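Side-chain contacts in mandelate racemase/muconate lactonizing enzyme (Polaromonas sp., PDB 2OG9), which probably acts as a racemase of the enolase superfamily, like mandelate racemase, by removing a proton from the carbon next to a carboxylate: residues A[48-53]-A[75-80]; A[79-84]-A[375-380]; A[176-181]-A[334-339]. One frame throughout, in Å; residues are numbered along the deposited sequence.

In the fold
Interactions 1 and 2 occupy the same corner of the domain that caps the barrel: helix 73-83 lies over the antiparallel sheet of strands 61-69, 46-56, 15-26 and 375-382, and meets strand 46-56 in interaction 1 and edge strand 375-382 in interaction 2. Their centres are 6 Å apart, and the F77 ring links them, its CD2 lying 3.4 Å from E377 OE1. A second subunit packs on both. Interaction 3 lies beyond the chain's centre, in the barrel domain, about 28 and 33 Å from the other two centre to centre. In this superfamily the active site sits at the C-terminal ends of the barrel strands, facing the cap; none of the three contacts includes a calcium ligand.

Interaction 1. Residues A[48-53]-A[75-80]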
ATOM      1  N   ALA A  48     -19.097 -31.410 -26.017  1.00 22.55           N
ATOM      2  CA  ALA A  48     -20.071 -30.685 -26.823  1.00 23.14           C
ATOM      3  C   ALA A  48     -19.396 -29.502 -27.505  1.00 23.49           C
ATOM      4  O   ALA A  48     -18.847 -28.632 -26.837  1.00 23.01           O
ATOM      5  CB  ALA A  48     -21.224 -30.199 -25.938  1.00 24.36           C
ATOM      6  N   ILE A  49     -19.437 -29.468 -28.834  1.00 21.01           N
ATOM      7  CA  ILE A  49     -18.812 -28.381 -29.576  1.00 21.78           C
ATOM      8  C   ILE A  49     -19.883 -27.508 -30.221  1.00 22.68           C
ATOM      9  O   ILE A  49     -20.800 -28.021 -30.857  1.00 22.64           O
ATOM     10  CB  ILE A  49     -17.905 -28.919 -30.719  1.00 22.04           C
ATOM     11  CG1 ILE A  49     -16.918 -29.963 -30.180  1.00 20.14           C
ATOM     12  CG2 ILE A  49     -17.180 -27.761 -31.386  1.00 23.36           C
ATOM     13  CD1 ILE A  49     -15.876 -29.418 -29.229  1.00 20.42           C
ATOM     14  N   LEU A  50     -19.781 -26.196 -30.044  1.00 21.41           N
ATOM     15  CA  LEU A  50     -20.738 -25.285 -30.668  1.00 21.49           C
ATOM     16  C   LEU A  50     -20.070 -24.631 -31.868  1.00 20.84           C
ATOM     17  O   LEU A  50     -19.132 -23.853 -31.716  1.00 21.97           O
ATOM     18  CB  LEU A  50     -21.193 -24.196 -29.690  1.00 22.78           C
ATOM     19  CG  LEU A  50     -22.009 -23.070 -30.340  1.00 23.16           C
ATOM     20  CD1 LEU A  50     -23.321 -23.634 -30.855  1.00 22.73           C
ATOM     21  CD2 LEU A  50     -22.258 -21.950 -29.340  1.00 23.32           C
ATOM     22  N   PHE A  51     -20.537 -24.963 -33.067  1.00 20.42           N
ATOM     23  CA  PHE A  51     -19.981 -24.377 -34.276  1.00 18.97           C
ATOM     24  C   PHE A  51     -20.838 -23.204 -34.739  1.00 18.79           C
ATOM     25  O   PHE A  51     -22.067 -23.257 -34.677  1.00 18.26           O
ATOM     26  CB  PHE A  51     -19.922 -25.414 -35.404  1.00 20.09           C
ATOM     27  CG  PHE A  51     -18.817 -26.420 -35.255  1.00 18.45           C
ATOM     28  CD1 PHE A  51     -17.485 -26.032 -35.378  1.00 18.25           C
ATOM     29  CD2 PHE A  51     -19.108 -27.757 -34.991  1.00 18.92           C
ATOM     30  CE1 PHE A  51     -16.454 -26.967 -35.239  1.00 18.81           C
ATOM     31  CE2 PHE A  51     -18.084 -28.697 -34.848  1.00 17.92           C
ATOM     32  CZ  PHE A  51     -16.756 -28.298 -34.974  1.00 16.20           C
ATOM     33  N   ALA A  52     -20.178 -22.143 -35.186  1.00 18.43           N
ATOM     34  CA  ALA A  52     -20.868 -20.973 -35.704  1.00 17.54           C
ATOM     35  C   ALA A  52     -20.301 -20.700 -37.085  1.00 18.40           C
ATOM     36  O   ALA A  52     -19.077 -20.673 -37.275  1.00 17.35           O
ATOM     37  CB  ALA A  52     -20.643 -19.766 -34.799  1.00 17.26           C
ATOM     38  N   GLU A  53     -21.198 -20.528 -38.050  1.00 17.73           N
ATOM     39  CA  GLU A  53     -20.819 -20.231 -39.425  1.00 19.47           C
ATOM     40  C   GLU A  53     -21.448 -18.889 -39.758  1.00 19.57           C
ATOM     41  O   GLU A  53     -22.629 -18.658 -39.478  1.00 18.90           O
ATOM     42  CB  GLU A  53     -21.348 -21.306 -40.376  1.00 22.10           C
ATOM     43  CG  GLU A  53     -20.679 -22.663 -40.211  1.00 23.68           C
ATOM     44  CD  GLU A  53     -21.431 -23.769 -40.934  1.00 27.68           C
ATOM     45  OE1 GLU A  53     -22.255 -24.457 -40.292  1.00 25.62           O
ATOM     46  OE2 GLU A  53     -21.209 -23.938 -42.151  1.00 29.22           O
ATOM     47  N   GLY A  75     -26.927 -25.354 -23.064  1.00 21.25           N
ATOM     48  CA  GLY A  75     -27.080 -23.956 -22.709  1.00 19.48           C
ATOM     49  C   GLY A  75     -26.419 -23.021 -23.705  1.00 20.21           C
ATOM     50  O   GLY A  75     -26.989 -21.991 -24.061  1.00 17.39           O
ATOM     51  N   GLN A  76     -25.212 -23.373 -24.149  1.00 18.79           N
ATOM     52  CA  GLN A  76     -24.492 -22.550 -25.113  1.00 19.41           C
ATOM     53  C   GLN A  76     -25.258 -22.457 -26.422  1.00 18.59           C
ATOM     54  O   GLN A  76     -25.394 -21.381 -26.997  1.00 17.35           O
ATOM     55  CB  GLN A  76     -23.101 -23.124 -25.402  1.00 18.73           C
ATOM     56  CG  GLN A  76     -22.098 -23.035 -24.260  1.00 24.12           C
ATOM     57  CD  GLN A  76     -20.698 -23.444 -24.706  1.00 24.98           C
ATOM     58  OE1 GLN A  76     -20.521 -23.961 -25.809  1.00 26.56           O
ATOM     59  NE2 GLN A  76     -19.706 -23.218 -23.854  1.00 23.80           N
ATOM     60  N   PHE A  77     -25.755 -23.592 -26.901  1.00 19.44           N
ATOM     61  CA  PHE A  77     -26.492 -23.606 -28.155  1.00 18.48           C
ATOM     62  C   PHE A  77     -27.754 -22.767 -28.067  1.00 17.42           C
ATOM     63  O   PHE A  77     -28.016 -21.941 -28.934  1.00 16.69           O
ATOM     64  CB  PHE A  77     -26.884 -25.032 -28.554  1.00 21.40           C
ATOM     65  CG  PHE A  77     -27.751 -25.086 -29.789  1.00 23.43           C
ATOM     66  CD1 PHE A  77     -27.192 -24.934 -31.054  1.00 22.81           C
ATOM     67  CD2 PHE A  77     -29.137 -25.220 -29.679  1.00 23.22           C
ATOM     68  CE1 PHE A  77     -27.994 -24.910 -32.194  1.00 24.01           C
ATOM     69  CE2 PHE A  77     -29.950 -25.196 -30.817  1.00 24.73           C
ATOM     70  CZ  PHE A  77     -29.376 -25.041 -32.075  1.00 23.88           C
ATOM     71  N   ALA A  78     -28.538 -22.997 -27.017  1.00 18.32           N
ATOM     72  CA  ALA A  78     -29.788 -22.279 -26.813  1.00 19.05           C
ATOM     73  C   ALA A  78     -29.571 -20.775 -26.816  1.00 20.15           C
ATOM     74  O   ALA A  78     -30.334 -20.039 -27.437  1.00 19.30           O
ATOM     75  CB  ALA A  78     -30.435 -22.714 -25.502  1.00 19.24           C
ATOM     76  N   HIS A  79     -28.533 -20.314 -26.126  1.00 20.08           N
ATOM     77  CA  HIS A  79     -28.261 -18.880 -26.084  1.00 20.32           C
ATOM     78  C   HIS A  79     -27.788 -18.380 -27.449  1.00 20.12           C
ATOM     79  O   HIS A  79     -28.230 -17.330 -27.926  1.00 20.64           O
ATOM     80  CB  HIS A  79     -27.210 -18.555 -25.018  1.00 17.72           C
ATOM     81  CG  HIS A  79     -27.167 -17.102 -24.656  1.00 18.20           C
ATOM     82  ND1 HIS A  79     -28.182 -16.482 -23.959  1.00 18.41           N
ATOM     83  CD2 HIS A  79     -26.255 -16.140 -24.931  1.00 17.37           C
ATOM     84  CE1 HIS A  79     -27.897 -15.198 -23.820  1.00 19.21           C
ATOM     85  NE2 HIS A  79     -26.733 -14.965 -24.401  1.00 17.35           N
ATOM     86  N   ALA A  80     -26.892 -19.135 -28.080  1.00 19.66           N
ATOM     87  CA  ALA A  80     -26.379 -18.764 -29.395  1.00 19.06           C
ATOM     88  C   ALA A  80     -27.542 -18.589 -30.373  1.00 19.05           C
ATOM     89  O   ALA A  80     -27.569 -17.642 -31.157  1.00 19.09           O
ATOM     90  CB  ALA A  80     -25.420 -19.841 -29.909  1.00 19.69           C
TER
HETATM   91  O   HOH W   1     -20.973 -26.602 -26.623  1.00 23.53           O
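L50, on strand 48-53, pushes its side chain against Q76, F77 and A80 of helix 75-80, which runs only 20° off the strand direction with the short axes 9.0 Å apart. The apolar contacts divide between its two methyls. CD2 meets the A80 methyl, with L50 CD2 to A80 CB 3.8 Å, while CD1 comes to the edge of the F77 ring, near its plane, at 4.1 Å from F77 CD1. With CG anti to the backbone N (chi1 170°), the leucine fork faces the helix, crossing F77 at about a right angle. The polar part belongs to Q76. Its extended chain carries OE1 past L50 CB to a water at 2.8 Å, which also donates a weak bond to A48 O. S66 likewise bonds OE1, and Q117 and the Y67 carbonyl engage NE2, fixing the way the amide is turned. Cut back to an alanine, L50 would lose both methyls, and a gap would probably open between strand and helix, costing the A80 methyl and the F77 edge their contacts with the strand. Helix and sheet are thus joined by the apolar packing of one leucine on a methyl and a ring edge, with the buried amide satisfied by water and neighbouring polar groups instead of by strand 48-53 directly.

Interaction 2. Residues A[79-84]-A[375-380]; sequences HAREIA and TREEAQ
R81 of helix 73-83 and A379, on strand 375-380, bring their backbones closest, with 6.6 Å between R81 CA and A379 CA. The arginine leaves the helix with CG anti to the backbone N and stays extended to CD, laying its methylene chain against the alanine methyl: R81 CD is 3.9 Å from A379 CB, and R81 CG is almost as near. At chi3 the chain bends (58°), turning the guanidinium along the strand toward E377. That turn brings opposite charges near each other without a salt bridge. R81 NH1 stays 4.4 Å from E377 OE2, and because the carboxylate oxygen lies well out of the guanidinium plane, no N-H points at it. The strand here is the edge of the four-stranded antiparallel sheet of the capping domain, a piece of the C-terminal chain returning past the barrel to join the N-terminal strands, as is usual in the enolase superfamily; A379 and E377 pair by backbone bonds with strand 15-26. Water completes the link at the guanidinium. Two molecules sit at its edge, in plane, both accepting from R81 NH1. One donates to E377 OE2 at 3.0 Å. The other donates to the carbonyl oxygen E378 O at 2.8 Å. The carboxylate of E378 is engaged elsewhere, by R19 and K372. I20 of strand 15-26 packs against both R81 and A379, beneath the solvent-facing arginine, while E82, next along the helix, bonds G72 of a second subunit.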
ATOM      1  N   HIS A  79     -28.533 -20.314 -26.126  1.00 20.08           N
ATOM      2  CA  HIS A  79     -28.261 -18.880 -26.084  1.00 20.32           C
ATOM      3  C   HIS A  79     -27.788 -18.380 -27.449  1.00 20.12           C
ATOM      4  O   HIS A  79     -28.230 -17.330 -27.926  1.00 20.64           O
ATOM      5  CB  HIS A  79     -27.210 -18.555 -25.018  1.00 17.72           C
ATOM      6  CG  HIS A  79     -27.167 -17.102 -24.656  1.00 18.20           C
ATOM      7  ND1 HIS A  79     -28.182 -16.482 -23.959  1.00 18.41           N
ATOM      8  CD2 HIS A  79     -26.255 -16.140 -24.931  1.00 17.37           C
ATOM      9  CE1 HIS A  79     -27.897 -15.198 -23.820  1.00 19.21           C
ATOM     10  NE2 HIS A  79     -26.733 -14.965 -24.401  1.00 17.35           N
ATOM     11  N   ALA A  80     -26.892 -19.135 -28.080  1.00 19.66           N
ATOM     12  CA  ALA A  80     -26.379 -18.764 -29.395  1.00 19.06           C
ATOM     13  C   ALA A  80     -27.542 -18.589 -30.373  1.00 19.05           C
ATOM     14  O   ALA A  80     -27.569 -17.642 -31.157  1.00 19.09           O
ATOM     15  CB  ALA A  80     -25.420 -19.841 -29.909  1.00 19.69           C
ATOM     16  N   ARG A  81     -28.504 -19.506 -30.316  1.00 20.60           N
ATOM     17  CA  ARG A  81     -29.667 -19.452 -31.201  1.00 21.21           C
ATOM     18  C   ARG A  81     -30.503 -18.212 -30.934  1.00 21.06           C
ATOM     19  O   ARG A  81     -30.989 -17.567 -31.860  1.00 19.94           O
ATOM     20  CB  ARG A  81     -30.527 -20.709 -31.013  1.00 24.09           C
ATOM     21  CG  ARG A  81     -31.795 -20.757 -31.863  1.00 26.84           C
ATOM     22  CD  ARG A  81     -32.504 -22.098 -31.692  1.00 28.13           C
ATOM     23  NE  ARG A  81     -32.855 -22.344 -30.298  1.00 31.30           N
ATOM     24  CZ  ARG A  81     -33.245 -23.521 -29.812  1.00 34.09           C
ATOM     25  NH1 ARG A  81     -33.340 -24.577 -30.609  1.00 33.75           N
ATOM     26  NH2 ARG A  81     -33.530 -23.644 -28.520  1.00 37.00           N
ATOM     27  N   GLU A  82     -30.665 -17.868 -29.662  1.00 21.42           N
ATOM     28  CA  GLU A  82     -31.465 -16.704 -29.310  1.00 21.99           C
ATOM     29  C   GLU A  82     -30.844 -15.369 -29.707  1.00 21.47           C
ATOM     30  O   GLU A  82     -31.562 -14.446 -30.079  1.00 20.63           O
ATOM     31  CB  GLU A  82     -31.767 -16.711 -27.811  1.00 23.29           C
ATOM     32  CG  GLU A  82     -32.616 -15.541 -27.352  1.00 22.29           C
ATOM     33  CD  GLU A  82     -33.000 -15.642 -25.888  1.00 22.97           C
ATOM     34  OE1 GLU A  82     -32.178 -16.138 -25.093  1.00 20.73           O
ATOM     35  OE2 GLU A  82     -34.119 -15.215 -25.528  1.00 22.86           O
ATOM     36  N   ILE A  83     -29.519 -15.257 -29.650  1.00 20.98           N
ATOM     37  CA  ILE A  83     -28.884 -13.987 -29.999  1.00 21.30           C
ATOM     38  C   ILE A  83     -28.381 -13.885 -31.438  1.00 21.45           C
ATOM     39  O   ILE A  83     -28.095 -12.789 -31.915  1.00 22.51           O
ATOM     40  CB  ILE A  83     -27.715 -13.654 -29.026  1.00 22.15           C
ATOM     41  CG1 ILE A  83     -26.553 -14.631 -29.215  1.00 24.15           C
ATOM     42  CG2 ILE A  83     -28.213 -13.725 -27.582  1.00 21.37           C
ATOM     43  CD1 ILE A  83     -25.362 -14.338 -28.296  1.00 22.21           C
ATOM     44  N   ALA A  84     -28.293 -15.014 -32.135  1.00 20.43           N
ATOM     45  CA  ALA A  84     -27.812 -15.017 -33.515  1.00 22.11           C
ATOM     46  C   ALA A  84     -28.419 -13.928 -34.406  1.00 21.85           C
ATOM     47  O   ALA A  84     -27.696 -13.262 -35.144  1.00 21.10           O
ATOM     48  CB  ALA A  84     -28.037 -16.390 -34.144  1.00 23.84           C
ATOM     49  N   THR A 375     -24.075 -34.035 -34.983  1.00 27.94           N
ATOM     50  CA  THR A 375     -24.851 -32.843 -34.670  1.00 29.32           C
ATOM     51  C   THR A 375     -26.220 -33.204 -34.095  1.00 29.93           C
ATOM     52  O   THR A 375     -27.016 -33.886 -34.741  1.00 28.55           O
ATOM     53  CB  THR A 375     -25.032 -31.982 -35.929  1.00 30.15           C
ATOM     54  OG1 THR A 375     -23.744 -31.651 -36.460  1.00 29.36           O
ATOM     55  CG2 THR A 375     -25.780 -30.700 -35.604  1.00 30.59           C
ATOM     56  N   ARG A 376     -26.491 -32.742 -32.877  1.00 28.81           N
ATOM     57  CA  ARG A 376     -27.764 -33.032 -32.225  1.00 29.59           C
ATOM     58  C   ARG A 376     -28.734 -31.861 -32.294  1.00 30.38           C
ATOM     59  O   ARG A 376     -29.940 -32.031 -32.121  1.00 29.34           O
ATOM     60  CB  ARG A 376     -27.529 -33.429 -30.767  1.00 30.62           C
ATOM     61  CG  ARG A 376     -26.706 -34.700 -30.624  1.00 33.72           C
ATOM     62  CD  ARG A 376     -26.545 -35.119 -29.171  1.00 36.79           C
ATOM     63  NE  ARG A 376     -25.584 -36.209 -29.043  1.00 38.99           N
ATOM     64  CZ  ARG A 376     -25.125 -36.671 -27.885  1.00 41.02           C
ATOM     65  NH1 ARG A 376     -25.543 -36.140 -26.744  1.00 42.57           N
ATOM     66  NH2 ARG A 376     -24.238 -37.656 -27.871  1.00 43.15           N
ATOM     67  N   GLU A 377     -28.201 -30.672 -32.552  1.00 29.59           N
ATOM     68  CA  GLU A 377     -29.016 -29.469 -32.652  1.00 29.56           C
ATOM     69  C   GLU A 377     -28.395 -28.509 -33.651  1.00 29.51           C
ATOM     70  O   GLU A 377     -27.173 -28.466 -33.806  1.00 27.79           O
ATOM     71  CB  GLU A 377     -29.107 -28.750 -31.299  1.00 31.99           C
ATOM     72  CG  GLU A 377     -29.883 -29.474 -30.216  1.00 33.28           C
ATOM     73  CD  GLU A 377     -30.166 -28.582 -29.011  1.00 33.67           C
ATOM     74  OE1 GLU A 377     -29.239 -28.317 -28.213  1.00 33.07           O
ATOM     75  OE2 GLU A 377     -31.322 -28.137 -28.867  1.00 35.21           O
ATOM     76  N   GLU A 378     -29.241 -27.743 -34.330  1.00 27.69           N
ATOM     77  CA  GLU A 378     -28.760 -26.745 -35.274  1.00 29.26           C
ATOM     78  C   GLU A 378     -29.864 -25.765 -35.619  1.00 27.79           C
ATOM     79  O   GLU A 378     -31.050 -26.076 -35.517  1.00 26.54           O
ATOM     80  CB  GLU A 378     -28.213 -27.392 -36.552  1.00 33.93           C
ATOM     81  CG  GLU A 378     -29.228 -28.105 -37.423  1.00 39.43           C
ATOM     82  CD  GLU A 378     -28.663 -28.415 -38.798  1.00 43.05           C
ATOM     83  OE1 GLU A 378     -28.511 -27.472 -39.608  1.00 43.65           O
ATOM     84  OE2 GLU A 378     -28.358 -29.598 -39.061  1.00 45.39           O
ATOM     85  N   ALA A 379     -29.461 -24.567 -36.017  1.00 26.21           N
ATOM     86  CA  ALA A 379     -30.402 -23.523 -36.373  1.00 25.34           C
ATOM     87  C   ALA A 379     -29.681 -22.527 -37.258  1.00 25.95           C
ATOM     88  O   ALA A 379     -28.452 -22.462 -37.266  1.00 22.01           O
ATOM     89  CB  ALA A 379     -30.905 -22.831 -35.123  1.00 25.11           C
ATOM     90  N   GLN A 380     -30.451 -21.755 -38.010  1.00 27.10           N
ATOM     91  CA  GLN A 380     -29.871 -20.751 -38.876  1.00 29.08           C
ATOM     92  C   GLN A 380     -30.830 -19.584 -39.032  1.00 29.03           C
ATOM     93  O   GLN A 380     -32.032 -19.721 -38.812  1.00 27.71           O
ATOM     94  CB  GLN A 380     -29.517 -21.356 -40.237  1.00 32.29           C
ATOM     95  CG  GLN A 380     -30.594 -22.220 -40.857  1.00 36.51           C
ATOM     96  CD  GLN A 380     -30.124 -22.871 -42.144  1.00 38.49           C
ATOM     97  OE1 GLN A 380     -29.911 -22.197 -43.150  1.00 38.42           O
ATOM     98  NE2 GLN A 380     -29.947 -24.187 -42.112  1.00 40.22           N
TER
HETATM   99  O   HOH W   2     -33.024 -25.003 -33.834  1.00 32.67           O
HETATM  100  O   HOH W   3     -33.421 -27.790 -30.924  1.00 33.73           O

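Interaction 3. Residues A[176-181]-A[334-339]; sequences RGIGGI and VEHFEW
A first torsion of 172° swings the H336 imidazole out from the chain, toward I178 and R176, while I178 turns CG1 beside its backbone N and the second torsion then carries CD1 to the root of that ring. The bent R176 chain brings its guanidinium round to CE1, at the outer end of the imidazole, on the same side of the ring plane as I178 CD1. I178 CD1 rests 3.9 Å from H336 CB and nearly as close to CG and ND1, coming at the ring obliquely, the two side chains crossing at about a right angle. At the ring's outer end R176 NH2 lies 3.9 Å from H336 CE1. The planes stand 73° apart, so guanidinium and imidazole do not stack. E338 OE1, 5.1 Å from R176 NH1, is too distant for a salt bridge, though its charge may weakly attract the guanidinium. Behind R176, G177 closes helix 163-175 in a Schellman motif, its positive phi turning the chain toward strand 181-184. I350 of strand 350-351 touches R176, I178 and H336 alike. M318 of helix 318-326 packs on H336 and S173 of helix 163-175 on I178, placing the contact where the chain leaves helix 163-175 to enter strand 181-184, alongside the end of strand 333-335.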
ATOM      1  N   ARG A 176       8.311 -38.722 -32.210  1.00 44.17           N
ATOM      2  CA  ARG A 176       7.453 -38.180 -33.255  1.00 43.39           C
ATOM      3  C   ARG A 176       7.588 -36.657 -33.343  1.00 41.42           C
ATOM      4  O   ARG A 176       6.982 -36.021 -34.203  1.00 40.98           O
ATOM      5  CB  ARG A 176       5.990 -38.566 -33.010  1.00 46.04           C
ATOM      6  CG  ARG A 176       5.401 -37.975 -31.752  1.00 49.64           C
ATOM      7  CD  ARG A 176       3.972 -38.441 -31.495  1.00 53.33           C
ATOM      8  NE  ARG A 176       3.029 -37.968 -32.504  1.00 54.85           N
ATOM      9  CZ  ARG A 176       1.711 -37.971 -32.345  1.00 56.26           C
ATOM     10  NH1 ARG A 176       1.179 -38.418 -31.214  1.00 56.75           N
ATOM     11  NH2 ARG A 176       0.922 -37.529 -33.316  1.00 56.73           N
ATOM     12  N   GLY A 177       8.377 -36.069 -32.447  1.00 38.74           N
ATOM     13  CA  GLY A 177       8.578 -34.632 -32.496  1.00 36.52           C
ATOM     14  C   GLY A 177       8.024 -33.769 -31.374  1.00 34.36           C
ATOM     15  O   GLY A 177       8.211 -32.553 -31.400  1.00 31.80           O
ATOM     16  N   ILE A 178       7.348 -34.370 -30.397  1.00 32.68           N
ATOM     17  CA  ILE A 178       6.793 -33.597 -29.286  1.00 31.83           C
ATOM     18  C   ILE A 178       7.933 -32.954 -28.501  1.00 29.79           C
ATOM     19  O   ILE A 178       8.989 -33.558 -28.326  1.00 30.60           O
ATOM     20  CB  ILE A 178       5.943 -34.487 -28.348  1.00 33.38           C
ATOM     21  CG1 ILE A 178       4.719 -35.019 -29.101  1.00 35.79           C
ATOM     22  CG2 ILE A 178       5.473 -33.684 -27.140  1.00 34.62           C
ATOM     23  CD1 ILE A 178       3.719 -33.941 -29.514  1.00 36.29           C
ATOM     24  N   GLY A 179       7.719 -31.730 -28.027  1.00 28.45           N
ATOM     25  CA  GLY A 179       8.767 -31.030 -27.300  1.00 26.83           C
ATOM     26  C   GLY A 179       8.747 -31.106 -25.784  1.00 26.93           C
ATOM     27  O   GLY A 179       9.610 -30.525 -25.129  1.00 26.69           O
ATOM     28  N   GLY A 180       7.775 -31.815 -25.223  1.00 25.80           N
ATOM     29  CA  GLY A 180       7.691 -31.931 -23.778  1.00 26.05           C
ATOM     30  C   GLY A 180       6.587 -32.874 -23.349  1.00 24.97           C
ATOM     31  O   GLY A 180       5.706 -33.208 -24.143  1.00 23.51           O
ATOM     32  N   ILE A 181       6.628 -33.289 -22.083  1.00 25.34           N
ATOM     33  CA  ILE A 181       5.642 -34.215 -21.530  1.00 25.04           C
ATOM     34  C   ILE A 181       4.964 -33.672 -20.270  1.00 25.02           C
ATOM     35  O   ILE A 181       5.636 -33.289 -19.317  1.00 24.20           O
ATOM     36  CB  ILE A 181       6.316 -35.565 -21.148  1.00 26.55           C
ATOM     37  CG1 ILE A 181       6.986 -36.192 -22.374  1.00 26.71           C
ATOM     38  CG2 ILE A 181       5.295 -36.503 -20.537  1.00 26.22           C
ATOM     39  CD1 ILE A 181       6.028 -36.580 -23.483  1.00 27.85           C
ATOM     40  N   VAL A 334       2.271 -24.703 -26.239  1.00 20.52           N
ATOM     41  CA  VAL A 334       0.920 -25.112 -26.609  1.00 20.57           C
ATOM     42  C   VAL A 334       0.849 -26.629 -26.518  1.00 22.80           C
ATOM     43  O   VAL A 334       1.790 -27.321 -26.931  1.00 19.60           O
ATOM     44  CB  VAL A 334       0.560 -24.675 -28.055  1.00 22.01           C
ATOM     45  CG1 VAL A 334      -0.770 -25.291 -28.459  1.00 20.48           C
ATOM     46  CG2 VAL A 334       0.474 -23.158 -28.140  1.00 21.21           C
ATOM     47  N   GLU A 335      -0.247 -27.154 -25.977  1.00 22.75           N
ATOM     48  CA  GLU A 335      -0.414 -28.600 -25.846  1.00 25.77           C
ATOM     49  C   GLU A 335      -0.899 -29.231 -27.138  1.00 27.22           C
ATOM     50  O   GLU A 335      -1.862 -28.745 -27.752  1.00 24.10           O
ATOM     51  CB  GLU A 335      -1.409 -28.923 -24.710  1.00 29.78           C
ATOM     52  CG  GLU A 335      -1.745 -30.403 -24.622  1.00 35.48           C
ATOM     53  CD  GLU A 335      -2.623 -30.730 -23.442  1.00 38.77           C
ATOM     54  OE1 GLU A 335      -3.557 -29.947 -23.174  1.00 40.56           O
ATOM     55  OE2 GLU A 335      -2.391 -31.769 -22.790  1.00 41.22           O
ATOM     56  N   HIS A 336      -0.196 -30.273 -27.566  1.00 29.58           N
ATOM     57  CA  HIS A 336      -0.587 -30.990 -28.759  1.00 33.41           C
ATOM     58  C   HIS A 336      -1.450 -32.157 -28.371  1.00 35.63           C
ATOM     59  O   HIS A 336      -0.946 -33.192 -27.912  1.00 36.37           O
ATOM     60  CB  HIS A 336       0.611 -31.559 -29.539  1.00 36.30           C
ATOM     61  CG  HIS A 336       0.213 -32.465 -30.661  1.00 38.80           C
ATOM     62  ND1 HIS A 336      -0.279 -33.737 -30.456  1.00 40.65           N
ATOM     63  CD2 HIS A 336       0.245 -32.281 -32.001  1.00 40.70           C
ATOM     64  CE1 HIS A 336      -0.523 -34.299 -31.625  1.00 40.99           C
ATOM     65  NE2 HIS A 336      -0.212 -33.439 -32.578  1.00 39.41           N
ATOM     66  N   PHE A 337      -2.751 -32.003 -28.531  1.00 35.76           N
ATOM     67  CA  PHE A 337      -3.598 -33.108 -28.172  1.00 38.19           C
ATOM     68  C   PHE A 337      -4.603 -33.323 -29.313  1.00 36.89           C
ATOM     69  O   PHE A 337      -5.167 -32.359 -29.844  1.00 37.15           O
ATOM     70  CB  PHE A 337      -4.201 -32.811 -26.793  1.00 42.74           C
ATOM     71  CG  PHE A 337      -5.586 -32.298 -26.835  1.00 47.34           C
ATOM     72  CD1 PHE A 337      -5.890 -31.046 -27.370  1.00 48.90           C
ATOM     73  CD2 PHE A 337      -6.602 -33.079 -26.342  1.00 50.01           C
ATOM     74  CE1 PHE A 337      -7.205 -30.594 -27.388  1.00 50.44           C
ATOM     75  CE2 PHE A 337      -7.914 -32.644 -26.350  1.00 51.67           C
ATOM     76  CZ  PHE A 337      -8.223 -31.399 -26.882  1.00 51.01           C
ATOM     77  N   GLU A 338      -4.783 -34.595 -29.689  1.00 34.05           N
ATOM     78  CA  GLU A 338      -5.585 -35.067 -30.834  1.00 33.15           C
ATOM     79  C   GLU A 338      -7.104 -35.172 -30.783  1.00 29.92           C
ATOM     80  O   GLU A 338      -7.717 -35.383 -31.822  1.00 26.74           O
ATOM     81  CB  GLU A 338      -5.008 -36.429 -31.272  1.00 36.24           C
ATOM     82  CG  GLU A 338      -5.225 -37.580 -30.254  1.00 41.51           C
ATOM     83  CD  GLU A 338      -4.417 -37.415 -28.944  1.00 43.37           C
ATOM     84  OE1 GLU A 338      -3.230 -37.018 -28.998  1.00 45.33           O
ATOM     85  OE2 GLU A 338      -4.962 -37.693 -27.850  1.00 45.23           O
ATOM     86  N   TRP A 339      -7.730 -34.974 -29.626  1.00 26.92           N
ATOM     87  CA  TRP A 339      -9.199 -35.154 -29.541  1.00 26.10           C
ATOM     88  C   TRP A 339     -10.133 -34.478 -30.570  1.00 24.11           C
ATOM     89  O   TRP A 339     -11.126 -35.074 -30.998  1.00 22.78           O
ATOM     90  CB  TRP A 339      -9.729 -34.778 -28.147  1.00 28.98           C
ATOM     91  CG  TRP A 339      -9.045 -35.455 -27.004  1.00 33.08           C
ATOM     92  CD1 TRP A 339      -7.989 -36.312 -27.068  1.00 34.03           C
ATOM     93  CD2 TRP A 339      -9.329 -35.268 -25.610  1.00 34.96           C
ATOM     94  NE1 TRP A 339      -7.589 -36.669 -25.803  1.00 35.38           N
ATOM     95  CE2 TRP A 339      -8.395 -36.043 -24.889  1.00 35.24           C
ATOM     96  CE3 TRP A 339     -10.278 -34.516 -24.902  1.00 35.79           C
ATOM     97  CZ2 TRP A 339      -8.380 -36.090 -23.491  1.00 36.73           C
ATOM     98  CZ3 TRP A 339     -10.265 -34.562 -23.513  1.00 36.24           C
ATOM     99  CH2 TRP A 339      -9.320 -35.346 -22.822  1.00 36.26           C
TER